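Nicotinate phosphoribosyltransferase (Saccharomyces cerevisiae, PDB 1VLP) catalyses the ATP-dependent transfer of a phosphoribosyl group to nicotinate, giving nicotinate D-ribonucleotide, the first step of NAD synthesis from nicotinic acid. Local coordinates at residues I29-H32 with A33-T37; I319-Y323 with H324-K328; E118-E121 with G122-T125; T416-R419 with V420-L424. All coordinates share one frame; numbering follows the deposited sequence. Where two conformers were deposited one is given.

Interaction 1 of 4, residues I29-H32 with A33-T37; sequences ITMH and AAVFT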
# COMPACT_ATOMS: atom_id res chain seq x y z
N ILE A 29 -1.10 9.68 -0.82
CA ILE A 29 -1.22 11.09 -0.61
C ILE A 29 -0.22 11.65 0.36
O ILE A 29 0.33 12.71 0.14
CB ILE A 29 -2.71 11.43 -0.24
CG1 ILE A 29 -3.64 11.07 -1.41
CG2 ILE A 29 -2.92 12.90 0.16
CD1 ILE A 29 -3.36 11.81 -2.73
N THR A 30 0.03 10.94 1.45
CA THR A 30 1.07 11.43 2.40
C THR A 30 2.47 11.37 1.75
O THR A 30 3.22 12.35 1.86
CB THR A 30 1.03 10.70 3.75
OG1 THR A 30 1.09 9.29 3.56
CG2 THR A 30 -0.26 11.06 4.48
N MSE A 31 2.79 10.30 1.01
CA MSE A 31 4.01 10.30 0.23
C MSE A 31 4.09 11.43 -0.77
O MSE A 31 5.10 12.06 -0.91
CB MSE A 31 4.10 8.99 -0.59
CG MSE A 31 4.55 7.77 0.16
SE MSE A 31 6.46 8.00 0.60
CE MSE A 31 7.19 8.07 -1.06
N HIS A 32 2.98 11.67 -1.46
CA HIS A 32 2.91 12.76 -2.43
C HIS A 32 3.28 14.10 -1.75
O HIS A 32 4.06 14.90 -2.26
CB HIS A 32 1.50 12.83 -3.03
CG HIS A 32 1.40 13.74 -4.21
ND1 HIS A 32 0.20 14.33 -4.60
CD2 HIS A 32 2.33 14.17 -5.11
CE1 HIS A 32 0.41 15.06 -5.69
NE2 HIS A 32 1.70 15.01 -6.00
N ALA A 33 2.67 14.35 -0.60
CA ALA A 33 2.99 15.55 0.21
C ALA A 33 4.44 15.57 0.62
O ALA A 33 5.11 16.59 0.51
CB ALA A 33 2.11 15.64 1.40
N ALA A 34 4.96 14.41 1.04
CA ALA A 34 6.36 14.35 1.49
C ALA A 34 7.33 14.61 0.32
O ALA A 34 8.33 15.32 0.46
CB ALA A 34 6.65 12.98 2.16
N VAL A 35 7.03 14.04 -0.86
CA VAL A 35 7.89 14.15 -2.02
C VAL A 35 7.84 15.55 -2.58
O VAL A 35 8.88 16.11 -2.95
CB VAL A 35 7.46 13.12 -3.05
CG1 VAL A 35 8.06 13.36 -4.37
CG2 VAL A 35 7.82 11.70 -2.52
N PHE A 36 6.63 16.10 -2.64
CA PHE A 36 6.42 17.47 -3.08
C PHE A 36 7.21 18.45 -2.20
O PHE A 36 7.83 19.37 -2.72
CB PHE A 36 4.92 17.84 -3.07
CG PHE A 36 4.67 19.34 -3.21
CD1 PHE A 36 4.86 19.96 -4.42
CD2 PHE A 36 4.32 20.11 -2.09
CE1 PHE A 36 4.63 21.34 -4.56
CE2 PHE A 36 4.10 21.50 -2.23
CZ PHE A 36 4.27 22.09 -3.45
N THR A 37 7.16 18.23 -0.89
CA THR A 37 7.74 19.12 0.10
C THR A 37 9.29 19.11 0.03
O THR A 37 9.95 20.16 0.07
CB THR A 37 7.18 18.83 1.52
OG1 THR A 37 5.74 19.09 1.58
CG2 THR A 37 7.85 19.69 2.59
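I29 to H32 each hand their carbonyl oxygen to the amide four residues on, so residues 29-32 and 33-37 form one unbroken run of alpha-helix inside helix 26-38. The four bonds are regular; the shortest, A34 N to T30 O and V35 N to M31 O, are both 2.8 Å. The turn after them carries an extra bond. T37 OG1 donates to A33 O at 2.8 Å while T37 N bonds the same oxygen, and the two come from opposite faces of its carbonyl plane.

Side-chain contact within the helix is sparse. V35 sets its CG2 beside its own backbone N, with CG1 anti to that N (chi1 166°), and this brings CG2 down over M31 O at 3.2 Å. The same methyl meets M31, a selenomethionine, in the conformer given: the chain folds back at chi2 and chi3, and its CE meets V35 CG2 at 4.0 Å. Beyond them, W246 of helix 244-254 packs on M31, A34 and V35, and W268 of helix 260-272 packs on T30 and A34.

H32 swings its ring away from the helix, chi1 -169°, toward helix 94-101, where ND1 bonds Y96 OH and NE2 bonds Y99 OH. Both imidazole nitrogens of this buried ring are thus engaged, which fixes its rotation. T30 lies near Y27, which probably binds nicotinate, and its OG1 bonds Y27 O. The chemistry thus divides: backbone bonds hold the helix, T30 and T37 bond its own carbonyls, and H32, M31 and V35 face outward to helices 94-101 and 244-254.

Interaction 2 of 4, residues I319-Y323 with H324-K328; sequences ISHHY and HDVLK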
# COMPACT_ATOMS: atom_id res chain seq x y z
N ILE A 319 11.19 -6.54 18.40
CA ILE A 319 10.68 -5.19 18.66
C ILE A 319 10.34 -4.96 20.14
O ILE A 319 10.66 -3.90 20.70
CB ILE A 319 9.42 -4.90 17.77
CG1 ILE A 319 9.85 -4.75 16.32
CG2 ILE A 319 8.71 -3.67 18.23
CD1 ILE A 319 10.89 -3.66 16.06
N SER A 320 9.72 -5.94 20.77
CA SER A 320 9.40 -5.88 22.19
C SER A 320 10.65 -5.71 23.03
O SER A 320 10.71 -4.84 23.89
CB SER A 320 8.62 -7.14 22.64
OG SER A 320 8.43 -7.14 24.04
N HIS A 321 11.66 -6.54 22.78
CA HIS A 321 12.95 -6.39 23.45
C HIS A 321 13.51 -4.99 23.22
O HIS A 321 14.01 -4.37 24.13
CB HIS A 321 13.93 -7.45 22.94
CG HIS A 321 15.36 -7.20 23.37
ND1 HIS A 321 15.75 -7.28 24.68
CD2 HIS A 321 16.47 -6.85 22.66
CE1 HIS A 321 17.04 -6.98 24.78
NE2 HIS A 321 17.51 -6.74 23.57
N HIS A 322 13.43 -4.48 21.99
CA HIS A 322 13.94 -3.15 21.74
C HIS A 322 13.23 -2.11 22.58
O HIS A 322 13.87 -1.30 23.23
CB HIS A 322 13.85 -2.76 20.29
CG HIS A 322 14.55 -1.47 19.98
ND1 HIS A 322 15.93 -1.38 19.89
CD2 HIS A 322 14.06 -0.23 19.76
CE1 HIS A 322 16.24 -0.12 19.60
NE2 HIS A 322 15.13 0.58 19.50
N TYR A 323 11.91 -2.11 22.55
CA TYR A 323 11.17 -1.07 23.25
C TYR A 323 11.26 -1.18 24.80
O TYR A 323 11.48 -0.18 25.48
CB TYR A 323 9.72 -1.12 22.84
CG TYR A 323 9.31 -0.37 21.58
CD1 TYR A 323 9.64 0.98 21.40
CD2 TYR A 323 8.51 -0.99 20.61
CE1 TYR A 323 9.23 1.68 20.27
CE2 TYR A 323 8.10 -0.32 19.50
CZ TYR A 323 8.43 1.03 19.32
OH TYR A 323 7.95 1.67 18.16
N HIS A 324 11.15 -2.39 25.32
CA HIS A 324 11.01 -2.56 26.75
C HIS A 324 12.33 -2.66 27.48
O HIS A 324 12.51 -2.10 28.53
CB HIS A 324 10.22 -3.85 27.04
CG HIS A 324 9.92 -4.10 28.50
ND1 HIS A 324 9.16 -3.24 29.26
CD2 HIS A 324 10.23 -5.14 29.31
CE1 HIS A 324 9.04 -3.72 30.49
NE2 HIS A 324 9.68 -4.87 30.55
N ASP A 325 13.27 -3.36 26.86
CA ASP A 325 14.60 -3.58 27.41
C ASP A 325 15.59 -2.49 27.01
O ASP A 325 16.27 -1.95 27.90
CB ASP A 325 15.13 -4.96 27.04
CG ASP A 325 14.32 -6.13 27.67
OD1 ASP A 325 13.63 -5.90 28.68
OD2 ASP A 325 14.38 -7.25 27.12
N VAL A 326 15.70 -2.17 25.73
CA VAL A 326 16.70 -1.19 25.30
C VAL A 326 16.24 0.21 25.61
O VAL A 326 17.00 1.02 26.15
CB VAL A 326 17.07 -1.36 23.83
CG1 VAL A 326 18.15 -0.36 23.42
CG2 VAL A 326 17.58 -2.83 23.58
N LEU A 327 15.01 0.51 25.24
CA LEU A 327 14.44 1.84 25.43
C LEU A 327 13.70 2.02 26.73
O LEU A 327 13.28 3.12 27.03
CB LEU A 327 13.52 2.20 24.25
CG LEU A 327 14.17 2.19 22.85
CD1 LEU A 327 13.12 2.61 21.80
CD2 LEU A 327 15.36 3.11 22.84
N LYS A 328 13.55 0.95 27.51
CA LYS A 328 12.98 1.04 28.86
C LYS A 328 11.58 1.62 28.87
O LYS A 328 11.19 2.31 29.83
CB LYS A 328 13.93 1.85 29.79
CG LYS A 328 15.13 1.08 30.24
CD LYS A 328 16.08 0.81 29.19
CE LYS A 328 17.46 0.47 29.77
NZ LYS A 328 18.32 -0.26 28.79
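H321 reaches forward along its helix to D325. CB leads off with CG anti to the backbone N (chi1 168°), which carries the ring up the helix; CG stands 3.9 Å from D325 OD2. ND1 then donates to D325 OD2 at 2.8 Å, 154° at the hydrogen. The carboxylate oxygen sits at the ring edge, near its plane, and receives the N-H on its anti lone pair; the two flat groups are turned 71° apart. CE1 lies 3.6 Å from D325 CB, and the far nitrogen, NE2, comes to V326 CG2 at 3.9 Å.

This is near the end of helix 312-326, the crossover helix of a beta-alpha-beta unit between parallel strands 304-307 and 335-338. Here the helix widens into a pi-type turn: H321 O accepts from both D325 N and V326 N, and L327 N bonds H322 O at 2.9 Å.

The wider turn places L327 against H322, with CD1 3.6 Å from H322 CD2, while H322 NE2 bonds F294 O. An alanine in place of H322 is likely to open a gap beside the L327 methyls and leave F294 O without this donor. L327 CD1 also touches Y323 CD1 at 3.9 Å.

Interaction 3 of 4, residues E118-E121 with G122-T125; sequences EEIE and GKPT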
# COMPACT_ATOMS: atom_id res chain seq x y z
N GLU A 118 3.30 -7.35 -25.42
CA GLU A 118 4.11 -8.24 -26.23
C GLU A 118 3.42 -9.57 -26.26
O GLU A 118 3.05 -10.12 -25.21
CB GLU A 118 5.52 -8.37 -25.62
CG GLU A 118 6.52 -9.10 -26.46
N GLU A 119 3.17 -10.04 -27.46
CA GLU A 119 2.67 -11.40 -27.65
C GLU A 119 3.70 -12.40 -27.15
O GLU A 119 4.90 -12.35 -27.49
CB GLU A 119 2.38 -11.66 -29.11
CG GLU A 119 1.38 -12.76 -29.32
CD GLU A 119 0.83 -12.79 -30.70
OE1 GLU A 119 1.38 -12.07 -31.57
OE2 GLU A 119 -0.13 -13.55 -30.93
N ILE A 120 3.21 -13.36 -26.38
CA ILE A 120 4.08 -14.27 -25.66
C ILE A 120 4.56 -15.38 -26.61
O ILE A 120 3.77 -16.06 -27.26
CB ILE A 120 3.35 -14.83 -24.42
CG1 ILE A 120 3.13 -13.73 -23.37
CG2 ILE A 120 4.08 -16.06 -23.80
CD1 ILE A 120 2.03 -14.13 -22.40
N GLU A 121 5.88 -15.56 -26.68
CA GLU A 121 6.44 -16.64 -27.48
C GLU A 121 5.86 -17.96 -27.05
O GLU A 121 5.86 -18.29 -25.87
CB GLU A 121 7.98 -16.65 -27.40
CG GLU A 121 8.63 -15.48 -28.14
CD GLU A 121 10.05 -15.81 -28.64
OE1 GLU A 121 10.45 -16.98 -28.55
OE2 GLU A 121 10.73 -14.89 -29.15
N GLY A 122 5.34 -18.69 -28.03
CA GLY A 122 4.72 -19.99 -27.81
C GLY A 122 3.30 -19.91 -27.30
O GLY A 122 2.69 -20.95 -27.02
N LYS A 123 2.77 -18.70 -27.15
CA LYS A 123 1.38 -18.52 -26.68
C LYS A 123 0.69 -17.45 -27.51
O LYS A 123 0.24 -16.40 -27.00
CB LYS A 123 1.31 -18.22 -25.19
CG LYS A 123 1.91 -19.27 -24.28
CD LYS A 123 1.61 -18.95 -22.83
CE LYS A 123 2.07 -20.04 -21.92
NZ LYS A 123 2.03 -19.71 -20.46
N PRO A 124 0.57 -17.71 -28.83
CA PRO A 124 -0.01 -16.64 -29.65
C PRO A 124 -1.45 -16.29 -29.24
O PRO A 124 -2.19 -17.15 -28.83
CB PRO A 124 0.14 -17.16 -31.10
CG PRO A 124 0.23 -18.64 -31.00
CD PRO A 124 0.95 -18.90 -29.63
N THR A 125 -1.77 -14.99 -29.31
CA THR A 125 -3.05 -14.37 -28.87
C THR A 125 -3.02 -14.00 -27.38
O THR A 125 -3.97 -13.43 -26.84
CB THR A 125 -4.34 -15.20 -29.24
OG1 THR A 125 -4.50 -16.31 -28.34
CG2 THR A 125 -4.36 -15.66 -30.71
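I120, K123 and E119 carry this tight reversal of the chain. I120 and K123 are the first and last residues of a type II beta turn, closed by K123 N donating to I120 O at 2.8 Å, with the amide coming from above the carbonyl plane. Their side chains lie side by side, pointing the same way: CG2 of I120, anti to the backbone N, is the branch that faces the lysine and rests 3.8 Å from K123 CB. The lysine chain runs on extended to Q54, whose OE1 accepts a hydrogen bond from NZ. G122 holds the third place of the turn with a phi of 80°, where a CB would collide with the E121 carbonyl oxygen.

E119 reaches across on the strand side of the turn. Its extended chain brings OE2 to T125 N at 2.7 Å, a fairly straight bond, 158° at the hydrogen, received on the anti lone pair; the same oxygen passes 3.3 Å from P124 CA.

The whole is the exposed tip of a beta hairpin, joining edge strand 113-120 to strand 126-134, where I120 pairs with H126 and E118 with K128 through backbone bonds.

Interaction 4 of 4, residues T416-R419 with V420-L424; sequences TVKR and VKEEL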
# COMPACT_ATOMS: atom_id res chain seq x y z
N THR A 416 23.89 -3.93 -6.34
CA THR A 416 23.58 -2.87 -5.39
C THR A 416 23.19 -3.47 -4.06
O THR A 416 23.62 -3.01 -2.99
CB THR A 416 22.47 -1.96 -5.94
OG1 THR A 416 22.90 -1.40 -7.20
CG2 THR A 416 22.15 -0.85 -4.97
N VAL A 417 22.37 -4.50 -4.11
CA VAL A 417 21.88 -5.17 -2.89
C VAL A 417 23.10 -5.74 -2.11
O VAL A 417 23.22 -5.58 -0.88
CB VAL A 417 20.86 -6.28 -3.24
CG1 VAL A 417 20.59 -7.17 -2.03
CG2 VAL A 417 19.54 -5.67 -3.80
N LYS A 418 23.99 -6.44 -2.83
CA LYS A 418 25.24 -6.89 -2.24
C LYS A 418 26.08 -5.79 -1.58
O LYS A 418 26.55 -6.00 -0.44
CB LYS A 418 26.09 -7.59 -3.30
CG LYS A 418 27.45 -8.01 -2.80
CD LYS A 418 28.11 -8.95 -3.76
CE LYS A 418 29.61 -8.94 -3.51
NZ LYS A 418 30.22 -10.11 -4.16
N ARG A 419 26.32 -4.70 -2.29
CA ARG A 419 27.10 -3.55 -1.81
C ARG A 419 26.48 -2.96 -0.53
O ARG A 419 27.19 -2.61 0.39
CB ARG A 419 27.05 -2.39 -2.81
CG ARG A 419 27.87 -2.45 -4.09
CD ARG A 419 27.97 -1.06 -4.80
NE ARG A 419 26.74 -0.22 -4.80
CZ ARG A 419 26.44 0.72 -3.90
NH1 ARG A 419 27.24 0.95 -2.87
NH2 ARG A 419 25.33 1.44 -4.01
N VAL A 420 25.15 -2.84 -0.52
CA VAL A 420 24.40 -2.26 0.61
C VAL A 420 24.45 -3.18 1.83
O VAL A 420 24.71 -2.71 2.94
CB VAL A 420 22.91 -1.91 0.24
CG1 VAL A 420 22.09 -1.51 1.47
CG2 VAL A 420 22.85 -0.79 -0.76
N LYS A 421 24.25 -4.47 1.64
CA LYS A 421 24.37 -5.42 2.76
C LYS A 421 25.74 -5.32 3.45
O LYS A 421 25.84 -5.43 4.69
CB LYS A 421 24.13 -6.84 2.29
CG LYS A 421 22.70 -7.18 2.09
CD LYS A 421 22.60 -8.47 1.31
CE LYS A 421 21.26 -9.08 1.32
NZ LYS A 421 21.34 -10.33 0.49
N GLU A 422 26.77 -5.06 2.65
CA GLU A 422 28.13 -4.88 3.15
C GLU A 422 28.24 -3.57 3.93
O GLU A 422 28.67 -3.60 5.09
CB GLU A 422 29.12 -4.91 1.99
CG GLU A 422 29.21 -6.29 1.34
CD GLU A 422 30.06 -6.35 0.05
OE1 GLU A 422 30.57 -5.29 -0.42
OE2 GLU A 422 30.20 -7.48 -0.49
N GLU A 423 27.79 -2.47 3.32
CA GLU A 423 27.82 -1.13 3.94
C GLU A 423 27.05 -1.08 5.26
O GLU A 423 27.47 -0.40 6.20
CB GLU A 423 27.34 -0.05 2.98
CG GLU A 423 28.28 0.21 1.78
CD GLU A 423 27.64 1.02 0.65
OE1 GLU A 423 26.53 1.60 0.85
OE2 GLU A 423 28.26 1.08 -0.45
N LEU A 424 25.96 -1.84 5.35
CA LEU A 424 25.12 -1.89 6.57
C LEU A 424 25.53 -2.98 7.55
O LEU A 424 24.89 -3.17 8.59
CB LEU A 424 23.64 -2.06 6.19
CG LEU A 424 23.16 -0.89 5.33
CD1 LEU A 424 21.68 -0.95 5.09
CD2 LEU A 424 23.61 0.48 5.90
O HOH W 1 27.07 -8.51 0.57
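R419 meets E423 at the edge of its guanidinium, not over a face: E423 OE2 lies near the guanidinium plane, 2.6 Å from R419 NH1 in the conformer given, and the carboxylate plane is turned 51° from it. This is a salt bridge between residues four apart, one turn on, along helix 414-423, with the two side chains side by side and pointing the same way. A bend at chi3 (-39°) in R419 steers the guanidinium to its mate; R419 NH2 has a second, long and weak ion pair with E255.

Two residues back and on another side of the helix, V417 and K421 also lie alongside each other. The extended chain of K421 passes V417 CG1, CE coming within 3.9 Å, and its NZ bonds N410 OD1. Shortening K421 to an alanine would take away the chain lying along V417 CG1 and is likely to leave N410 OD1 without the ammonium that bonds it. V420, on the buried side, packs on Y257, I401 and I403.

K418 and E422 carry opposite charges but form no salt bridge, NZ standing 4.5 Å from OE2. A water donates to K418 O at 2.8 Å and, weakly, to E422 OE2 at 3.5 Å.

Three of the four contacts lie along helices and one at a hairpin tip. Interaction 1 is the buried one: its histidine turns to a neighbouring helix, while its threonines bond carbonyls of their own. Interactions 2 and 4 are partly buried, on separate helices, and each adds a side-chain bond to a carboxylate four residues on: histidine to aspartate in one, arginine to glutamate in the other, each near a helix end. Interaction 3, on the surface, has a carboxylate gripping a backbone amide. Interactions 1 and 3 both belong to the NAPRTase N-terminal domain, yet their centres are about 40 Å apart; interactions 2 and 3 lie on opposite sides of the chain's centre.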